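PDB 1L1E: cyclopropane mycolic acid synthase 3 from Mycobacterium tuberculosis, which probably converts a double bond at the proximal position of an alpha mycolic acid into a cyclopropane ring, using a methylene group from S-adenosyl-L-methionine. Local coordinates for residues Asp20-Leu25 against Thr241-Asn246; Ala36-Asp41 against Ala233-Met238; Leu62-Thr67 against Lys85-Val90; His149-Thr154 against Glu213-Val218. One frame throughout, in Å; residues are numbered along the deposited sequence.

Contact 1. Residues Asp20-Leu25 against Thr241-Asn246; sequences DDFFRL and TALEAN
Ala242 opens the meeting of Thr241-Asn246 with Asp20-Leu25: its CB points at the other segment and stops 4.0 Å from Leu25 O, an apolar methyl set against a backbone carbonyl. One residue on, Leu243 passes closest by backbone, its CA 5.9 Å from the CA of Leu25. Its side chain sets off alongside the other segment, and its end comes nearer, bringing the CD1 branch to 4.3 Å from CZ of Phe22, the far end of the ring. Phe22 reaches this point because CG lies anti to its own backbone N (chi1 -174°), which carries the ring out from the short helix 20-23. After a turn of helix, Asn246 leaves helical geometry; its CB points to the other segment, 4.0 Å from Leu25 CD2. These apolar contacts at Phe22, Leu25 and Leu243 are near van der Waals distance, and 231 Å² is buried in all. The contact ties the N-terminal helical turn to the C-terminal end of helix 229-245. Helix 256-274 takes up Leu243 through Tyr259, Tyr262 and Met263 and touches Phe22 through Val258, while helix 247-253 packs Ala250 against both Phe22 and Leu25.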
loop_
_atom_site.group_PDB
_atom_site.type_symbol
_atom_site.label_atom_id
_atom_site.label_comp_id
_atom_site.label_asym_id
_atom_site.label_seq_id
_atom_site.Cartn_x
_atom_site.Cartn_y
_atom_site.Cartn_z
ATOM N N ASP A 20 -12.636 10.667 6.961
ATOM C CA ASP A 20 -12.534 9.227 7.170
ATOM C C ASP A 20 -13.875 8.523 7.112
ATOM O O ASP A 20 -13.945 7.334 6.821
ATOM C CB ASP A 20 -11.868 8.906 8.507
ATOM C CG ASP A 20 -11.603 7.420 8.677
ATOM O OD1 ASP A 20 -11.086 6.803 7.721
ATOM O OD2 ASP A 20 -11.897 6.871 9.759
ATOM N N ASP A 21 -14.942 9.252 7.404
ATOM C CA ASP A 21 -16.259 8.650 7.371
ATOM C C ASP A 21 -16.608 8.348 5.917
ATOM O O ASP A 21 -17.524 7.577 5.636
ATOM C CB ASP A 21 -17.282 9.590 8.001
ATOM C CG ASP A 21 -18.173 8.885 9.015
ATOM O OD1 ASP A 21 -17.626 8.192 9.912
ATOM O OD2 ASP A 21 -19.416 9.028 8.916
ATOM N N PHE A 22 -15.861 8.957 4.997
ATOM C CA PHE A 22 -16.066 8.725 3.577
ATOM C C PHE A 22 -15.411 7.390 3.242
ATOM O O PHE A 22 -16.020 6.532 2.600
ATOM C CB PHE A 22 -15.422 9.826 2.738
ATOM C CG PHE A 22 -15.725 9.714 1.270
ATOM C CD1 PHE A 22 -16.964 10.121 0.770
ATOM C CD2 PHE A 22 -14.801 9.162 0.397
ATOM C CE1 PHE A 22 -17.274 9.977 -0.574
ATOM C CE2 PHE A 22 -15.099 9.011 -0.956
ATOM C CZ PHE A 22 -16.341 9.420 -1.441
ATOM N N PHE A 23 -14.168 7.217 3.684
ATOM C CA PHE A 23 -13.450 5.972 3.428
ATOM C C PHE A 23 -14.150 4.781 4.062
ATOM O O PHE A 23 -14.214 3.698 3.477
ATOM C CB PHE A 23 -12.021 6.039 3.959
ATOM C CG PHE A 23 -11.128 6.956 3.178
ATOM C CD1 PHE A 23 -10.786 8.209 3.678
ATOM C CD2 PHE A 23 -10.634 6.568 1.934
ATOM C CE1 PHE A 23 -9.971 9.058 2.954
ATOM C CE2 PHE A 23 -9.811 7.419 1.198
ATOM C CZ PHE A 23 -9.482 8.666 1.712
ATOM N N ARG A 24 -14.689 4.972 5.257
ATOM C CA ARG A 24 -15.368 3.872 5.922
ATOM C C ARG A 24 -16.584 3.377 5.133
ATOM O O ARG A 24 -17.145 2.317 5.439
ATOM C CB ARG A 24 -15.764 4.282 7.340
ATOM C CG ARG A 24 -14.585 4.379 8.295
ATOM C CD ARG A 24 -15.061 4.621 9.721
ATOM N NE ARG A 24 -15.922 3.528 10.175
ATOM C CZ ARG A 24 -16.700 3.578 11.251
ATOM N NH1 ARG A 24 -16.732 4.674 12.000
ATOM N NH2 ARG A 24 -17.448 2.532 11.579
ATOM N N LEU A 25 -16.982 4.132 4.109
ATOM C CA LEU A 25 -18.115 3.733 3.284
ATOM C C LEU A 25 -17.764 2.644 2.269
ATOM O O LEU A 25 -18.663 2.027 1.693
ATOM C CB LEU A 25 -18.718 4.940 2.553
ATOM C CG LEU A 25 -19.463 5.946 3.443
ATOM C CD1 LEU A 25 -20.017 7.068 2.577
ATOM C CD2 LEU A 25 -20.586 5.243 4.205
ATOM N N THR A 241 -18.372 -1.525 -5.539
ATOM C CA THR A 241 -19.694 -2.052 -5.178
ATOM C C THR A 241 -20.173 -1.507 -3.837
ATOM O O THR A 241 -21.339 -1.160 -3.679
ATOM C CB THR A 241 -19.671 -3.606 -5.123
ATOM O OG1 THR A 241 -19.367 -4.118 -6.428
ATOM C CG2 THR A 241 -21.028 -4.161 -4.670
ATOM N N ALA A 242 -19.258 -1.420 -2.878
ATOM C CA ALA A 242 -19.575 -0.915 -1.549
ATOM C C ALA A 242 -19.898 0.587 -1.579
ATOM O O ALA A 242 -20.889 1.039 -0.986
ATOM C CB ALA A 242 -18.406 -1.187 -0.612
ATOM N N LEU A 243 -19.063 1.354 -2.278
ATOM C CA LEU A 243 -19.262 2.791 -2.393
ATOM C C LEU A 243 -20.616 3.048 -3.038
ATOM O O LEU A 243 -21.399 3.862 -2.550
ATOM C CB LEU A 243 -18.152 3.420 -3.246
ATOM C CG LEU A 243 -18.208 4.936 -3.473
ATOM C CD1 LEU A 243 -18.324 5.668 -2.151
ATOM C CD2 LEU A 243 -16.952 5.378 -4.213
ATOM N N GLU A 244 -20.888 2.343 -4.134
ATOM C CA GLU A 244 -22.149 2.496 -4.844
ATOM C C GLU A 244 -23.350 2.261 -3.940
ATOM O O GLU A 244 -24.288 3.058 -3.933
ATOM C CB GLU A 244 -22.224 1.533 -6.030
ATOM C CG GLU A 244 -23.542 1.627 -6.786
ATOM C CD GLU A 244 -23.535 0.836 -8.074
ATOM O OE1 GLU A 244 -24.546 0.881 -8.805
ATOM O OE2 GLU A 244 -22.524 0.169 -8.356
ATOM N N ALA A 245 -23.322 1.168 -3.182
ATOM C CA ALA A 245 -24.426 0.843 -2.286
ATOM C C ALA A 245 -24.617 1.914 -1.218
ATOM O O ALA A 245 -25.705 2.051 -0.668
ATOM C CB ALA A 245 -24.197 -0.517 -1.631
ATOM N N ASN A 246 -23.558 2.667 -0.925
ATOM C CA ASN A 246 -23.631 3.728 0.078
ATOM C C ASN A 246 -23.588 5.111 -0.565
ATOM O O ASN A 246 -23.127 6.081 0.048
ATOM C CB ASN A 246 -22.483 3.600 1.087
ATOM C CG ASN A 246 -22.566 2.336 1.908
ATOM O OD1 ASN A 246 -22.046 1.291 1.514
ATOM N ND2 ASN A 246 -23.233 2.417 3.058
#

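Contact 2. Residues Ala36-Asp41 against Ala233-Met238; sequences AYFERD and ARTLDM
Bends at chi2 (-128°) and chi3 (-85°) fold the Arg234 chain over Phe38, whose CB points toward helix 229-245 and whose chi1, with CG anti to the carbonyl carbon, places the ring beneath the arginine. The two flat groups stack almost parallel, planes 1° apart, with Arg234 CZ 3.9 Å from the ring centroid in an off-centre cation-pi contact. Arg234 CD adds a CH-pi contact over the same face, 3.5 Å from the centroid. NH2 of Arg234 donates a hydrogen bond to Asp41 O and forms a salt bridge with Asp41 OD1; both are 2.5 Å, shorter than expected, and their exact geometry is doubtful. Asp41 O approaches the edge of the guanidinium while Phe38 lies under its face. Met238 SD meets the ring edge at CZ of Phe38, 3.6 Å away, a Met-aromatic contact. At the other end Ala36 N gives a hydrogen bond of 3.0 Å to Thr235 OG1, which is also bonded to His231 O. Phe38 centres an inverse gamma turn. The loop Ala36-Asp41, shortly after the cofactor-binding Tyr33 and Ser34 inferred by similarity, is clamped between helix 229-245 and helix 45-58, where Ala48 touches Ala36 and Phe38; helix 256-274 backs Leu236.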
loop_
_atom_site.group_PDB
_atom_site.type_symbol
_atom_site.label_atom_id
_atom_site.label_comp_id
_atom_site.label_asym_id
_atom_site.label_seq_id
_atom_site.Cartn_x
_atom_site.Cartn_y
_atom_site.Cartn_z
ATOM N N ALA A 36 -5.838 -6.220 -1.888
ATOM C CA ALA A 36 -6.005 -7.335 -0.957
ATOM C C ALA A 36 -5.476 -8.626 -1.585
ATOM O O ALA A 36 -5.048 -8.631 -2.753
ATOM C CB ALA A 36 -7.479 -7.488 -0.567
ATOM N N TYR A 37 -5.479 -9.709 -0.810
ATOM C CA TYR A 37 -4.996 -11.001 -1.297
ATOM C C TYR A 37 -6.029 -12.112 -1.089
ATOM O O TYR A 37 -6.222 -12.595 0.024
ATOM C CB TYR A 37 -3.683 -11.359 -0.606
ATOM C CG TYR A 37 -3.032 -12.638 -1.103
ATOM C CD1 TYR A 37 -2.863 -12.883 -2.467
ATOM C CD2 TYR A 37 -2.548 -13.584 -0.203
ATOM C CE1 TYR A 37 -2.225 -14.041 -2.925
ATOM C CE2 TYR A 37 -1.904 -14.751 -0.649
ATOM C CZ TYR A 37 -1.751 -14.969 -2.003
ATOM O OH TYR A 37 -1.148 -16.130 -2.431
ATOM N N PHE A 38 -6.693 -12.513 -2.169
ATOM C CA PHE A 38 -7.696 -13.566 -2.089
ATOM C C PHE A 38 -7.077 -14.964 -2.155
ATOM O O PHE A 38 -7.079 -15.601 -3.206
ATOM C CB PHE A 38 -8.738 -13.391 -3.199
ATOM C CG PHE A 38 -9.533 -12.110 -3.086
ATOM C CD1 PHE A 38 -8.996 -10.895 -3.523
ATOM C CD2 PHE A 38 -10.801 -12.115 -2.503
ATOM C CE1 PHE A 38 -9.711 -9.695 -3.374
ATOM C CE2 PHE A 38 -11.522 -10.932 -2.348
ATOM C CZ PHE A 38 -10.969 -9.714 -2.786
ATOM N N GLU A 39 -6.528 -15.422 -1.030
ATOM C CA GLU A 39 -5.927 -16.755 -0.953
ATOM C C GLU A 39 -6.971 -17.757 -1.403
ATOM O O GLU A 39 -6.677 -18.667 -2.182
ATOM C CB GLU A 39 -5.515 -17.092 0.477
ATOM C CG GLU A 39 -4.155 -16.608 0.869
ATOM C CD GLU A 39 -3.813 -17.001 2.286
ATOM O OE1 GLU A 39 -2.630 -16.900 2.658
ATOM O OE2 GLU A 39 -4.730 -17.406 3.032
ATOM N N ARG A 40 -8.183 -17.590 -0.878
ATOM C CA ARG A 40 -9.318 -18.428 -1.249
ATOM C C ARG A 40 -10.227 -17.487 -2.027
ATOM O O ARG A 40 -10.444 -16.348 -1.610
ATOM C CB ARG A 40 -10.106 -18.939 -0.031
ATOM C CG ARG A 40 -9.326 -19.212 1.247
ATOM C CD ARG A 40 -10.263 -19.843 2.287
ATOM N NE ARG A 40 -11.529 -19.114 2.411
ATOM C CZ ARG A 40 -11.744 -18.097 3.242
ATOM N NH1 ARG A 40 -10.782 -17.668 4.045
ATOM N NH2 ARG A 40 -12.925 -17.497 3.265
ATOM N N ASP A 41 -10.763 -17.957 -3.145
ATOM C CA ASP A 41 -11.646 -17.136 -3.958
ATOM C C ASP A 41 -12.921 -16.714 -3.219
ATOM O O ASP A 41 -13.546 -15.711 -3.565
ATOM C CB ASP A 41 -12.022 -17.893 -5.231
ATOM C CG ASP A 41 -13.097 -17.188 -6.028
ATOM O OD1 ASP A 41 -12.848 -16.062 -6.499
ATOM O OD2 ASP A 41 -14.196 -17.761 -6.177
ATOM N N ALA A 233 -7.687 -6.148 -9.131
ATOM C CA ALA A 233 -8.891 -5.936 -9.923
ATOM C C ALA A 233 -10.130 -6.258 -9.078
ATOM O O ALA A 233 -11.105 -5.514 -9.086
ATOM C CB ALA A 233 -8.861 -6.826 -11.176
ATOM N N ARG A 234 -10.084 -7.358 -8.334
ATOM C CA ARG A 234 -11.230 -7.737 -7.511
ATOM C C ARG A 234 -11.402 -6.849 -6.272
ATOM O O ARG A 234 -12.519 -6.660 -5.774
ATOM C CB ARG A 234 -11.128 -9.195 -7.067
ATOM C CG ARG A 234 -12.507 -9.792 -6.844
ATOM C CD ARG A 234 -12.663 -10.450 -5.505
ATOM N NE ARG A 234 -12.198 -11.827 -5.517
ATOM C CZ ARG A 234 -12.892 -12.839 -5.013
ATOM N NH1 ARG A 234 -14.078 -12.614 -4.467
ATOM N NH2 ARG A 234 -12.401 -14.070 -5.048
ATOM N N THR A 235 -10.290 -6.330 -5.765
ATOM C CA THR A 235 -10.325 -5.448 -4.609
ATOM C C THR A 235 -11.059 -4.186 -5.062
ATOM O O THR A 235 -12.006 -3.736 -4.426
ATOM C CB THR A 235 -8.905 -5.063 -4.169
ATOM O OG1 THR A 235 -8.169 -6.248 -3.839
ATOM C CG2 THR A 235 -8.953 -4.127 -2.958
ATOM N N LEU A 236 -10.618 -3.631 -6.185
ATOM C CA LEU A 236 -11.221 -2.427 -6.734
ATOM C C LEU A 236 -12.707 -2.640 -7.030
ATOM O O LEU A 236 -13.518 -1.756 -6.768
ATOM C CB LEU A 236 -10.467 -1.995 -8.001
ATOM C CG LEU A 236 -9.032 -1.484 -7.763
ATOM C CD1 LEU A 236 -8.313 -1.323 -9.087
ATOM C CD2 LEU A 236 -9.068 -0.154 -7.014
ATOM N N ASP A 237 -13.066 -3.799 -7.578
ATOM C CA ASP A 237 -14.472 -4.077 -7.860
ATOM C C ASP A 237 -15.262 -4.008 -6.560
ATOM O O ASP A 237 -16.319 -3.374 -6.483
ATOM C CB ASP A 237 -14.658 -5.474 -8.473
ATOM C CG ASP A 237 -14.273 -5.535 -9.939
ATOM O OD1 ASP A 237 -14.381 -4.500 -10.631
ATOM O OD2 ASP A 237 -13.877 -6.630 -10.405
ATOM N N MET A 238 -14.745 -4.660 -5.527
ATOM C CA MET A 238 -15.438 -4.667 -4.251
ATOM C C MET A 238 -15.536 -3.294 -3.597
ATOM O O MET A 238 -16.559 -2.978 -2.993
ATOM C CB MET A 238 -14.805 -5.694 -3.313
ATOM C CG MET A 238 -15.037 -7.138 -3.784
ATOM S SD MET A 238 -14.332 -8.404 -2.716
ATOM C CE MET A 238 -15.613 -8.603 -1.526
#

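Contact 3. Residues Leu62-Thr67 against Lys85-Val90; sequences LEPGMT and KYDVNV
Val88 and Leu62 interlock at the apolar end of this contact: the Leu62 side chain spreads its two methyls, CD1 resting 3.9 Å from Tyr86 CB and CD2 lying 4.0 Å from Val88 CG1. Val88 CG1, anti to its own carbonyl carbon (chi1 -60°), fits between Leu62 and Glu63 O, 3.5 Å from that oxygen. Next along, the type II turn Glu63-Met66 bulges over Asp87, with Pro64 CB 3.7 Å from Asp87 OD2. Gly65, at positive phi (95°), lets the turn close, and its N donates to Asp87 O over 3.2 Å. Beyond the turn Thr67 pairs with Asn89, their side chains on one face of the sheet. Met66 O takes the backbone N of Asn89 at 2.8 Å and a weak second bond from ND2. Here the two parallel strands of a Rossmann-like beta-alpha-beta unit, 67-71 and 89-94, linked by helix 77-86, come side by side at their beginnings. One water bridges Leu62 O and Tyr86 O, while Asn89 OD1 accepts from Ser115 N. At this surface Met66 O, Asp87 O, Leu62 O and Tyr86 O thus all find donors, Asp87 O also from Arg114, and the apolar grip stays with Leu62, Tyr86, Val88 and Met66.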
loop_
_atom_site.group_PDB
_atom_site.type_symbol
_atom_site.label_atom_id
_atom_site.label_comp_id
_atom_site.label_asym_id
_atom_site.label_seq_id
_atom_site.Cartn_x
_atom_site.Cartn_y
_atom_site.Cartn_z
ATOM N N LEU A 62 9.557 -12.492 10.891
ATOM C CA LEU A 62 9.431 -11.854 12.194
ATOM C C LEU A 62 9.598 -12.803 13.382
ATOM O O LEU A 62 9.064 -13.918 13.394
ATOM C CB LEU A 62 8.068 -11.161 12.303
ATOM C CG LEU A 62 7.850 -9.898 11.468
ATOM C CD1 LEU A 62 6.399 -9.477 11.566
ATOM C CD2 LEU A 62 8.766 -8.779 11.971
ATOM N N GLU A 63 10.346 -12.349 14.381
ATOM C CA GLU A 63 10.573 -13.131 15.590
ATOM C C GLU A 63 10.112 -12.264 16.760
ATOM O O GLU A 63 10.236 -11.036 16.714
ATOM C CB GLU A 63 12.053 -13.465 15.741
ATOM C CG GLU A 63 12.663 -14.190 14.546
ATOM C CD GLU A 63 12.130 -15.596 14.366
ATOM O OE1 GLU A 63 12.603 -16.292 13.440
ATOM O OE2 GLU A 63 11.244 -16.011 15.142
ATOM N N PRO A 64 9.574 -12.889 17.820
ATOM C CA PRO A 64 9.100 -12.133 18.982
ATOM C C PRO A 64 10.149 -11.186 19.564
ATOM O O PRO A 64 11.308 -11.551 19.722
ATOM C CB PRO A 64 8.700 -13.230 19.971
ATOM C CG PRO A 64 8.233 -14.333 19.067
ATOM C CD PRO A 64 9.301 -14.328 17.979
ATOM N N GLY A 65 9.737 -9.963 19.867
ATOM C CA GLY A 65 10.673 -9.025 20.446
ATOM C C GLY A 65 11.355 -8.091 19.468
ATOM O O GLY A 65 11.994 -7.131 19.902
ATOM N N MET A 66 11.236 -8.368 18.166
ATOM C CA MET A 66 11.833 -7.513 17.136
ATOM C C MET A 66 11.013 -6.236 17.013
ATOM O O MET A 66 9.895 -6.149 17.524
ATOM C CB MET A 66 11.811 -8.186 15.758
ATOM C CG MET A 66 12.749 -9.358 15.519
ATOM S SD MET A 66 12.473 -9.954 13.805
ATOM C CE MET A 66 13.766 -11.200 13.684
ATOM N N THR A 67 11.570 -5.256 16.308
ATOM C CA THR A 67 10.888 -3.994 16.068
ATOM C C THR A 67 10.598 -3.922 14.569
ATOM O O THR A 67 11.471 -4.181 13.741
ATOM C CB THR A 67 11.766 -2.783 16.470
ATOM O OG1 THR A 67 12.168 -2.909 17.843
ATOM C CG2 THR A 67 10.990 -1.477 16.289
ATOM N N LYS A 85 -0.454 -11.199 16.176
ATOM C CA LYS A 85 -0.084 -12.498 15.628
ATOM C C LYS A 85 1.401 -12.825 15.675
ATOM O O LYS A 85 1.775 -13.975 15.896
ATOM C CB LYS A 85 -0.569 -12.650 14.173
ATOM C CG LYS A 85 -0.157 -13.988 13.560
ATOM C CD LYS A 85 -0.683 -14.207 12.144
ATOM C CE LYS A 85 -0.130 -15.518 11.588
ATOM N NZ LYS A 85 -0.867 -15.983 10.381
ATOM N N TYR A 86 2.254 -11.827 15.465
ATOM C CA TYR A 86 3.684 -12.093 15.460
ATOM C C TYR A 86 4.415 -11.641 16.723
ATOM O O TYR A 86 5.597 -11.913 16.889
ATOM C CB TYR A 86 4.314 -11.466 14.208
ATOM C CG TYR A 86 3.651 -11.937 12.918
ATOM C CD1 TYR A 86 2.435 -11.389 12.494
ATOM C CD2 TYR A 86 4.218 -12.953 12.149
ATOM C CE1 TYR A 86 1.800 -11.846 11.331
ATOM C CE2 TYR A 86 3.587 -13.421 10.979
ATOM C CZ TYR A 86 2.385 -12.861 10.585
ATOM O OH TYR A 86 1.765 -13.313 9.443
ATOM N N ASP A 87 3.708 -10.946 17.605
ATOM C CA ASP A 87 4.271 -10.494 18.876
ATOM C C ASP A 87 5.539 -9.633 18.767
ATOM O O ASP A 87 6.531 -9.871 19.466
ATOM C CB ASP A 87 4.531 -11.721 19.763
ATOM C CG ASP A 87 4.910 -11.352 21.177
ATOM O OD1 ASP A 87 4.431 -10.305 21.660
ATOM O OD2 ASP A 87 5.673 -12.115 21.811
ATOM N N VAL A 88 5.503 -8.627 17.898
ATOM C CA VAL A 88 6.646 -7.738 17.723
ATOM C C VAL A 88 6.297 -6.323 18.144
ATOM O O VAL A 88 5.125 -5.990 18.300
ATOM C CB VAL A 88 7.118 -7.701 16.243
ATOM C CG1 VAL A 88 7.530 -9.079 15.801
ATOM C CG2 VAL A 88 6.001 -7.151 15.332
ATOM N N ASN A 89 7.326 -5.503 18.346
ATOM C CA ASN A 89 7.164 -4.097 18.705
ATOM C C ASN A 89 7.008 -3.399 17.355
ATOM O O ASN A 89 7.540 -3.884 16.351
ATOM C CB ASN A 89 8.428 -3.577 19.408
ATOM C CG ASN A 89 8.799 -4.403 20.627
ATOM O OD1 ASN A 89 8.117 -4.360 21.660
ATOM N ND2 ASN A 89 9.879 -5.168 20.510
ATOM N N VAL A 90 6.293 -2.279 17.319
ATOM C CA VAL A 90 6.093 -1.579 16.054
ATOM C C VAL A 90 6.240 -0.057 16.116
ATOM O O VAL A 90 6.253 0.552 17.186
ATOM C CB VAL A 90 4.685 -1.899 15.446
ATOM C CG1 VAL A 90 4.525 -3.399 15.250
ATOM C CG2 VAL A 90 3.585 -1.382 16.353
HETATM O O HOH W 1 7.142 -14.128 15.533
#

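Contact 4. Residues His149-Thr154 against Glu213-Val218; sequences HFFEVT and EYAEKV
Phe151 lays one ring face on the backbone and methyl of Ala215: its CB points toward helix 208-216, and the torsion (chi1 -74°, CG anti to the carbonyl carbon) lays the ring there. Ala215 CB sits 4.1 Å from the ring centroid, 17° off the normal, a CH-pi contact; Ala215 CA comes over the centre of the same face. Phe150 CD2 lies over the opposite face, so the ring is sandwiched between its own helix and the next. Its CD1 corner lies 3.5 Å from Tyr214 CB, while the Tyr214 ring is carried off to meet His144 edge-to-face. Helix 147-157 and helix 208-216 are here joined on one flank of the Rossmann-like methyltransferase sheet, Phe151 also reaching Met164 and Leu166 of strand 163-170. Val218, just past the helix, points both methyls back: CG2, in the crowded position between N and carbonyl carbon, lies 3.5 Å from Phe151 O, and CG1 approaches Glu152 N at 3.8 Å. The Glu152 side chain leads away, and Glu152 OE1 accepts from His149 ND1 at 3.3 Å, in the ring plane. Its other oxygen, OE2, forms a salt bridge with Arg156.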
loop_
_atom_site.group_PDB
_atom_site.type_symbol
_atom_site.label_atom_id
_atom_site.label_comp_id
_atom_site.label_asym_id
_atom_site.label_seq_id
_atom_site.Cartn_x
_atom_site.Cartn_y
_atom_site.Cartn_z
ATOM N N HIS A 149 16.782 8.327 -2.336
ATOM C CA HIS A 149 16.786 8.715 -0.930
ATOM C C HIS A 149 16.054 7.671 -0.074
ATOM O O HIS A 149 16.551 7.241 0.966
ATOM C CB HIS A 149 16.140 10.099 -0.787
ATOM C CG HIS A 149 16.302 10.708 0.569
ATOM N ND1 HIS A 149 17.387 10.448 1.378
ATOM C CD2 HIS A 149 15.519 11.573 1.257
ATOM C CE1 HIS A 149 17.263 11.121 2.508
ATOM N NE2 HIS A 149 16.138 11.811 2.459
ATOM N N PHE A 150 14.879 7.260 -0.536
ATOM C CA PHE A 150 14.084 6.262 0.166
ATOM C C PHE A 150 14.876 4.976 0.388
ATOM O O PHE A 150 14.949 4.456 1.499
ATOM C CB PHE A 150 12.821 5.956 -0.637
ATOM C CG PHE A 150 12.028 4.805 -0.101
ATOM C CD1 PHE A 150 11.309 4.930 1.084
ATOM C CD2 PHE A 150 11.986 3.593 -0.793
ATOM C CE1 PHE A 150 10.551 3.867 1.580
ATOM C CE2 PHE A 150 11.229 2.517 -0.308
ATOM C CZ PHE A 150 10.510 2.654 0.877
ATOM N N PHE A 151 15.475 4.457 -0.671
ATOM C CA PHE A 151 16.232 3.235 -0.528
ATOM C C PHE A 151 17.485 3.408 0.326
ATOM O O PHE A 151 17.876 2.487 1.033
ATOM C CB PHE A 151 16.539 2.651 -1.907
ATOM C CG PHE A 151 15.329 2.023 -2.556
ATOM C CD1 PHE A 151 14.777 2.558 -3.721
ATOM C CD2 PHE A 151 14.713 0.917 -1.971
ATOM C CE1 PHE A 151 13.640 2.003 -4.291
ATOM C CE2 PHE A 151 13.568 0.352 -2.535
ATOM C CZ PHE A 151 13.030 0.896 -3.694
ATOM N N GLU A 152 18.099 4.589 0.284
ATOM C CA GLU A 152 19.275 4.841 1.110
ATOM C C GLU A 152 18.871 4.861 2.591
ATOM O O GLU A 152 19.567 4.304 3.437
ATOM C CB GLU A 152 19.925 6.183 0.744
ATOM C CG GLU A 152 20.669 6.839 1.900
ATOM C CD GLU A 152 21.147 8.251 1.590
ATOM O OE1 GLU A 152 20.342 9.068 1.081
ATOM O OE2 GLU A 152 22.328 8.547 1.869
ATOM N N VAL A 153 17.754 5.513 2.897
ATOM C CA VAL A 153 17.275 5.603 4.274
ATOM C C VAL A 153 16.821 4.252 4.830
ATOM O O VAL A 153 17.161 3.900 5.960
ATOM C CB VAL A 153 16.099 6.602 4.401
ATOM C CG1 VAL A 153 15.582 6.624 5.829
ATOM C CG2 VAL A 153 16.547 7.989 3.987
ATOM N N THR A 154 16.050 3.497 4.047
ATOM C CA THR A 154 15.575 2.193 4.506
ATOM C C THR A 154 16.719 1.185 4.642
ATOM O O THR A 154 16.710 0.346 5.538
ATOM C CB THR A 154 14.492 1.616 3.559
ATOM O OG1 THR A 154 14.937 1.707 2.196
ATOM C CG2 THR A 154 13.186 2.377 3.727
ATOM N N GLU A 213 16.428 -0.966 -10.110
ATOM C CA GLU A 213 17.480 0.027 -10.301
ATOM C C GLU A 213 17.935 0.680 -9.005
ATOM O O GLU A 213 19.087 0.531 -8.604
ATOM C CB GLU A 213 17.005 1.124 -11.255
ATOM C CG GLU A 213 18.069 2.163 -11.582
ATOM C CD GLU A 213 17.501 3.440 -12.179
ATOM O OE1 GLU A 213 18.307 4.328 -12.527
ATOM O OE2 GLU A 213 16.261 3.565 -12.299
ATOM N N TYR A 214 17.026 1.407 -8.362
ATOM C CA TYR A 214 17.342 2.119 -7.131
ATOM C C TYR A 214 17.553 1.276 -5.894
ATOM O O TYR A 214 18.326 1.649 -5.020
ATOM C CB TYR A 214 16.272 3.164 -6.828
ATOM C CG TYR A 214 16.301 4.325 -7.779
ATOM C CD1 TYR A 214 15.697 4.238 -9.033
ATOM C CD2 TYR A 214 16.952 5.509 -7.436
ATOM C CE1 TYR A 214 15.736 5.303 -9.915
ATOM C CE2 TYR A 214 16.999 6.577 -8.311
ATOM C CZ TYR A 214 16.389 6.471 -9.548
ATOM O OH TYR A 214 16.415 7.538 -10.410
ATOM N N ALA A 215 16.860 0.149 -5.804
ATOM C CA ALA A 215 17.011 -0.708 -4.642
ATOM C C ALA A 215 18.429 -1.263 -4.627
ATOM O O ALA A 215 19.167 -1.102 -3.649
ATOM C CB ALA A 215 15.995 -1.848 -4.688
ATOM N N GLU A 216 18.806 -1.901 -5.728
ATOM C CA GLU A 216 20.127 -2.502 -5.859
ATOM C C GLU A 216 21.280 -1.509 -5.771
ATOM O O GLU A 216 22.373 -1.869 -5.351
ATOM C CB GLU A 216 20.219 -3.260 -7.177
ATOM C CG GLU A 216 19.411 -4.535 -7.212
ATOM C CD GLU A 216 19.280 -5.087 -8.617
ATOM O OE1 GLU A 216 20.256 -4.969 -9.391
ATOM O OE2 GLU A 216 18.211 -5.649 -8.942
ATOM N N LYS A 217 21.040 -0.263 -6.163
ATOM C CA LYS A 217 22.099 0.745 -6.122
ATOM C C LYS A 217 22.473 1.239 -4.725
ATOM O O LYS A 217 23.406 2.030 -4.576
ATOM C CB LYS A 217 21.733 1.930 -7.017
ATOM C CG LYS A 217 21.961 1.659 -8.503
ATOM C CD LYS A 217 21.437 2.798 -9.362
ATOM C CE LYS A 217 21.730 2.559 -10.837
ATOM N NZ LYS A 217 21.108 3.606 -11.696
ATOM N N VAL A 218 21.749 0.790 -3.703
ATOM C CA VAL A 218 22.082 1.188 -2.342
ATOM C C VAL A 218 22.585 -0.034 -1.582
ATOM O O VAL A 218 22.963 0.060 -0.422
ATOM C CB VAL A 218 20.881 1.830 -1.586
ATOM C CG1 VAL A 218 20.364 3.022 -2.368
ATOM C CG2 VAL A 218 19.772 0.806 -1.352
#

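From the N terminus, helix 20-23 opens the longest loop, which contact 1 closes only at the end of helix 229-245. Contact 2 starts soon after, in the loop before helix 45-58, and closes on the same helix, so its loop lies wholly within that of contact 1; the two centres are about 17 Å apart. Contacts 3 and 4 both fall inside these long loops and follow one another in series. Contact 3 spans only the crossover between strands 67-71 and 89-94, whereas contact 4 joins helix 147-157 to helix 208-216, on the other side of the chain's centre from contacts 1 and 2. None of the loops cross.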